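Local coordinates for tudor and KH domain-containing protein homolog (Drosophila melanogaster, PDB 5YGB) that takes part in piRNA metabolism, binding the N-terminal tail of Piwi through its extended Tudor domain and probably recruiting Piwi proteins to the biogenesis machinery in the nuage, at residues A44-R47 / A48-V51; K28-A31 / S32-Q35. The protein carries 1 engineered substitution. All blocks are in the same frame, centred on the assembly; numbering follows the deposited sequence.

Interaction 1: residues A44-R47 / A48-V51; sequences AENR and AKHV
His50 closes on the short helix 44-48 of the extended Tudor domain twice: its ring carbon CD2 lies 3.1 Å from Asn46 O, approaching obliquely, and its own N-H bonds Arg47 O (N to O 2.9 Å, N-H...O 152°). That donor stands 59° out of the carbonyl plane rather than on a lone pair, in a short i to i+3 link. Two residues earlier, Ala48 N reaches Ala44 O at 3.0 Å, an i to i+4 bond; the bonds of Lys49 N to Glu45 O and Asn46 O are both weak. Close packing is on the inner side, where the Tyr40 hydroxyl hydrogen-bonds His50 NE2, the two rings meet at a steep angle, and Cys110 of strand 109-111 touches Arg47 and His50. On the outer side Glu45, Ala48 and Lys49 are exposed. Lys49 NZ stays 4.3 Å from Asn46 OD1, too long for a bond, while Asn46 ND2 bonds Tyr40 O. Arg47 bends at chi3 (-60°), setting the rim of one guanidinium face over Ala44 CA, within the same helix, while NH1 bonds Tyr41 O. Side-chain bonds to the preceding residues thus supplement a backbone ladder that is weak at Lys49, and the bond and ring contact with Tyr40 probably limit rotation of the imidazole.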
loop_
_atom_site.group_PDB
_atom_site.type_symbol
_atom_site.label_atom_id
_atom_site.label_comp_id
_atom_site.label_asym_id
_atom_site.label_seq_id
_atom_site.Cartn_x
_atom_site.Cartn_y
_atom_site.Cartn_z
ATOM N N ALA A 44 14.071 13.220 -19.378
ATOM C CA ALA A 44 13.495 14.554 -19.227
ATOM C C ALA A 44 12.564 14.877 -20.392
ATOM O O ALA A 44 11.538 15.544 -20.227
ATOM C CB ALA A 44 14.591 15.602 -19.115
ATOM N N GLU A 45 12.918 14.388 -21.572
ATOM C CA GLU A 45 12.098 14.592 -22.756
ATOM C C GLU A 45 10.724 13.942 -22.612
ATOM O O GLU A 45 9.706 14.535 -22.968
ATOM C CB GLU A 45 12.812 14.050 -24.000
ATOM C CG GLU A 45 14.051 14.839 -24.421
ATOM C CD GLU A 45 15.319 14.462 -23.667
ATOM O OE1 GLU A 45 15.266 13.609 -22.762
ATOM O OE2 GLU A 45 16.383 15.027 -23.994
ATOM N N ASN A 46 10.678 12.727 -22.068
ATOM C CA ASN A 46 9.387 12.084 -21.847
ATOM C C ASN A 46 8.594 12.771 -20.732
ATOM O O ASN A 46 7.374 12.897 -20.806
ATOM C CB ASN A 46 9.558 10.596 -21.524
ATOM C CG ASN A 46 10.052 9.797 -22.710
ATOM O OD1 ASN A 46 9.780 10.141 -23.861
ATOM N ND2 ASN A 46 10.767 8.721 -22.435
ATOM N N ARG A 47 9.291 13.221 -19.696
ATOM C CA ARG A 47 8.597 13.920 -18.627
ATOM C C ARG A 47 7.954 15.192 -19.157
ATOM O O ARG A 47 6.878 15.577 -18.701
ATOM C CB ARG A 47 9.537 14.243 -17.464
ATOM C CG ARG A 47 10.041 13.007 -16.727
ATOM C CD ARG A 47 10.658 13.354 -15.363
ATOM N NE ARG A 47 11.803 14.257 -15.462
ATOM C CZ ARG A 47 13.061 13.867 -15.639
ATOM N NH1 ARG A 47 13.364 12.583 -15.746
ATOM N NH2 ARG A 47 14.034 14.774 -15.711
ATOM N N ALA A 48 8.593 15.846 -20.128
ATOM C CA ALA A 48 8.037 17.071 -20.690
ATOM C C ALA A 48 6.738 16.838 -21.468
ATOM O O ALA A 48 5.918 17.756 -21.595
ATOM C CB ALA A 48 9.072 17.768 -21.580
ATOM N N LYS A 49 6.539 15.620 -21.970
ATOM C CA LYS A 49 5.272 15.247 -22.609
ATOM C C LYS A 49 4.127 15.142 -21.604
ATOM O O LYS A 49 2.960 15.053 -22.003
ATOM C CB LYS A 49 5.403 13.906 -23.343
ATOM C CG LYS A 49 6.535 13.874 -24.379
ATOM C CD LYS A 49 6.343 12.806 -25.468
ATOM C CE LYS A 49 5.801 11.518 -24.916
ATOM N NZ LYS A 49 5.989 10.351 -25.838
ATOM N N HIS A 50 4.461 15.141 -20.310
ATOM C CA HIS A 50 3.498 14.854 -19.248
ATOM C C HIS A 50 3.639 15.802 -18.066
ATOM O O HIS A 50 3.420 15.412 -16.913
ATOM C CB HIS A 50 3.664 13.399 -18.783
ATOM C CG HIS A 50 3.556 12.402 -19.896
ATOM N ND1 HIS A 50 2.372 12.099 -20.504
ATOM C CD2 HIS A 50 4.517 11.649 -20.507
ATOM C CE1 HIS A 50 2.592 11.195 -21.460
ATOM N NE2 HIS A 50 3.855 10.910 -21.473
ATOM N N VAL A 51 3.991 17.052 -18.333
ATOM C CA VAL A 51 4.214 17.984 -17.233
ATOM C C VAL A 51 2.930 18.160 -16.408
ATOM O O VAL A 51 1.821 18.275 -16.948
ATOM C CB VAL A 51 4.744 19.351 -17.747
ATOM C CG1 VAL A 51 3.708 20.063 -18.627
ATOM C CG2 VAL A 51 5.170 20.236 -16.570
#

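Interaction 2: residues K28-A31 / S32-Q35; sequences KKLA and SMVQ. Engineered in segment 28-31: Ala31 (natural residue Asp).
With CG anti to the backbone N (chi1 177°), Leu30 swings its CD1 forward along helix 25-41, where two side chains of the next turn receive it. Met33 starts with the same anti setting and runs straight through chi2, then turns at chi3 (67°), which folds CE back until it lies 3.6 Å from Leu30 CD1. Val34 offers CG2, which is beside the backbone N, 4.0 Å from Leu30 CD1 and 3.3 Å from Leu30 O. Both pairs meet at a slant, and the one methyl CD1 touches an i+3 and an i+4 neighbour. These three residues are the buried ones of the eight, and they define the inward stripe of an amphipathic helix in the extended Tudor domain. Met33 touches Arg73 and Val34 touches Tyr72, both of strand 70-81, part of the antiparallel Tudor sheet, while Asp97 touches Leu30 and Met33 and Tyr98 touches Val34. The exposed stripe carries Lys28, Lys29, Ser32, Gln35 and Ala31, an engineered residue that replaces the natural Asp. Regular i to i+4 bonding fixes the spacing of both stripes: Val34 N to Leu30 O measures 2.9 Å, with the donor nearly in line with the C=O, and Gln35 N to Ala31 O measures 3.1 Å. Lys28 O accepts Ser32 N at 3.0 Å (N-H...O 162°), and Ser32 OG, beside its own backbone N, comes to 3.1 Å from the same oxygen, although that proton may have another acceptor.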
loop_
_atom_site.group_PDB
_atom_site.type_symbol
_atom_site.label_atom_id
_atom_site.label_comp_id
_atom_site.label_asym_id
_atom_site.label_seq_id
_atom_site.Cartn_x
_atom_site.Cartn_y
_atom_site.Cartn_z
ATOM N N LYS A 28 3.299 -10.150 -12.139
ATOM C CA LYS A 28 4.265 -10.084 -13.229
ATOM C C LYS A 28 4.043 -8.813 -14.044
ATOM O O LYS A 28 4.995 -8.117 -14.408
ATOM C CB LYS A 28 4.166 -11.328 -14.114
ATOM C CG LYS A 28 4.618 -12.612 -13.408
ATOM C CD LYS A 28 4.717 -13.800 -14.359
ATOM C CE LYS A 28 3.357 -14.221 -14.901
ATOM N NZ LYS A 28 3.503 -15.357 -15.857
ATOM N N LYS A 29 2.782 -8.488 -14.317
ATOM C CA LYS A 29 2.465 -7.270 -15.047
ATOM C C LYS A 29 2.866 -6.035 -14.243
ATOM O O LYS A 29 3.358 -5.063 -14.812
ATOM C CB LYS A 29 0.969 -7.213 -15.397
ATOM C CG LYS A 29 0.587 -8.096 -16.576
ATOM C CD LYS A 29 -0.882 -7.962 -16.949
ATOM C CE LYS A 29 -1.781 -8.766 -16.036
ATOM N NZ LYS A 29 -3.216 -8.414 -16.232
ATOM N N LEU A 30 2.658 -6.053 -12.930
ATOM C CA LEU A 30 3.089 -4.921 -12.108
ATOM C C LEU A 30 4.602 -4.717 -12.187
ATOM O O LEU A 30 5.062 -3.587 -12.372
ATOM C CB LEU A 30 2.664 -5.098 -10.646
ATOM C CG LEU A 30 3.144 -3.993 -9.699
ATOM C CD1 LEU A 30 2.635 -2.618 -10.112
ATOM C CD2 LEU A 30 2.714 -4.325 -8.273
ATOM N N ALA A 31 5.382 -5.789 -12.056
ATOM C CA ALA A 31 6.835 -5.663 -12.118
ATOM C C ALA A 31 7.281 -5.120 -13.470
ATOM O O ALA A 31 8.171 -4.257 -13.545
ATOM C CB ALA A 31 7.492 -7.005 -11.836
ATOM N N SER A 32 6.639 -5.584 -14.536
ATOM C CA SER A 32 6.926 -5.082 -15.872
ATOM C C SER A 32 6.583 -3.603 -16.001
ATOM O O SER A 32 7.330 -2.832 -16.613
ATOM C CB SER A 32 6.167 -5.892 -16.917
ATOM O OG SER A 32 6.619 -7.237 -16.924
ATOM N N MET A 33 5.464 -3.198 -15.413
ATOM C CA MET A 33 5.031 -1.810 -15.484
ATOM C C MET A 33 5.952 -0.891 -14.697
ATOM O O MET A 33 6.264 0.218 -15.146
ATOM C CB MET A 33 3.600 -1.681 -14.974
ATOM C CG MET A 33 3.042 -0.262 -15.130
ATOM S SD MET A 33 1.427 -0.044 -14.359
ATOM C CE MET A 33 1.874 -0.219 -12.653
ATOM N N VAL A 34 6.388 -1.329 -13.518
ATOM C CA VAL A 34 7.321 -0.506 -12.759
ATOM C C VAL A 34 8.606 -0.306 -13.567
ATOM O O VAL A 34 9.111 0.809 -13.673
ATOM C CB VAL A 34 7.641 -1.110 -11.376
ATOM C CG1 VAL A 34 8.685 -0.271 -10.666
ATOM C CG2 VAL A 34 6.376 -1.177 -10.538
ATOM N N GLN A 35 9.120 -1.364 -14.179
ATOM C CA GLN A 35 10.296 -1.229 -15.034
ATOM C C GLN A 35 10.048 -0.260 -16.187
ATOM O O GLN A 35 10.878 0.623 -16.463
ATOM C CB GLN A 35 10.717 -2.598 -15.571
ATOM C CG GLN A 35 12.019 -2.570 -16.357
ATOM C CD GLN A 35 12.275 -3.864 -17.102
ATOM O OE1 GLN A 35 11.693 -4.897 -16.782
ATOM N NE2 GLN A 35 13.150 -3.814 -18.102
#

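After strands 5-12 and 17-22 comes helix 25-41, and interaction 2 lies within it, linking successive turns without enclosing a loop. The chain then leaves the helix and enters helix 44-48, where interaction 1 joins this short helix to the start of the connection to strand 60-65. The two contacts are in series, neither nested nor crossed, with centres 21 Å apart and nearest atoms about 10 Å apart. Tyr40, near the end of helix 25-41, bridges toward interaction 1 by meeting Asn46 and His50. Against the same antiparallel sheet, residues 28-35 lean on strand 70-81, whereas residues 44-51 reach one of its two outer strands, 109-111.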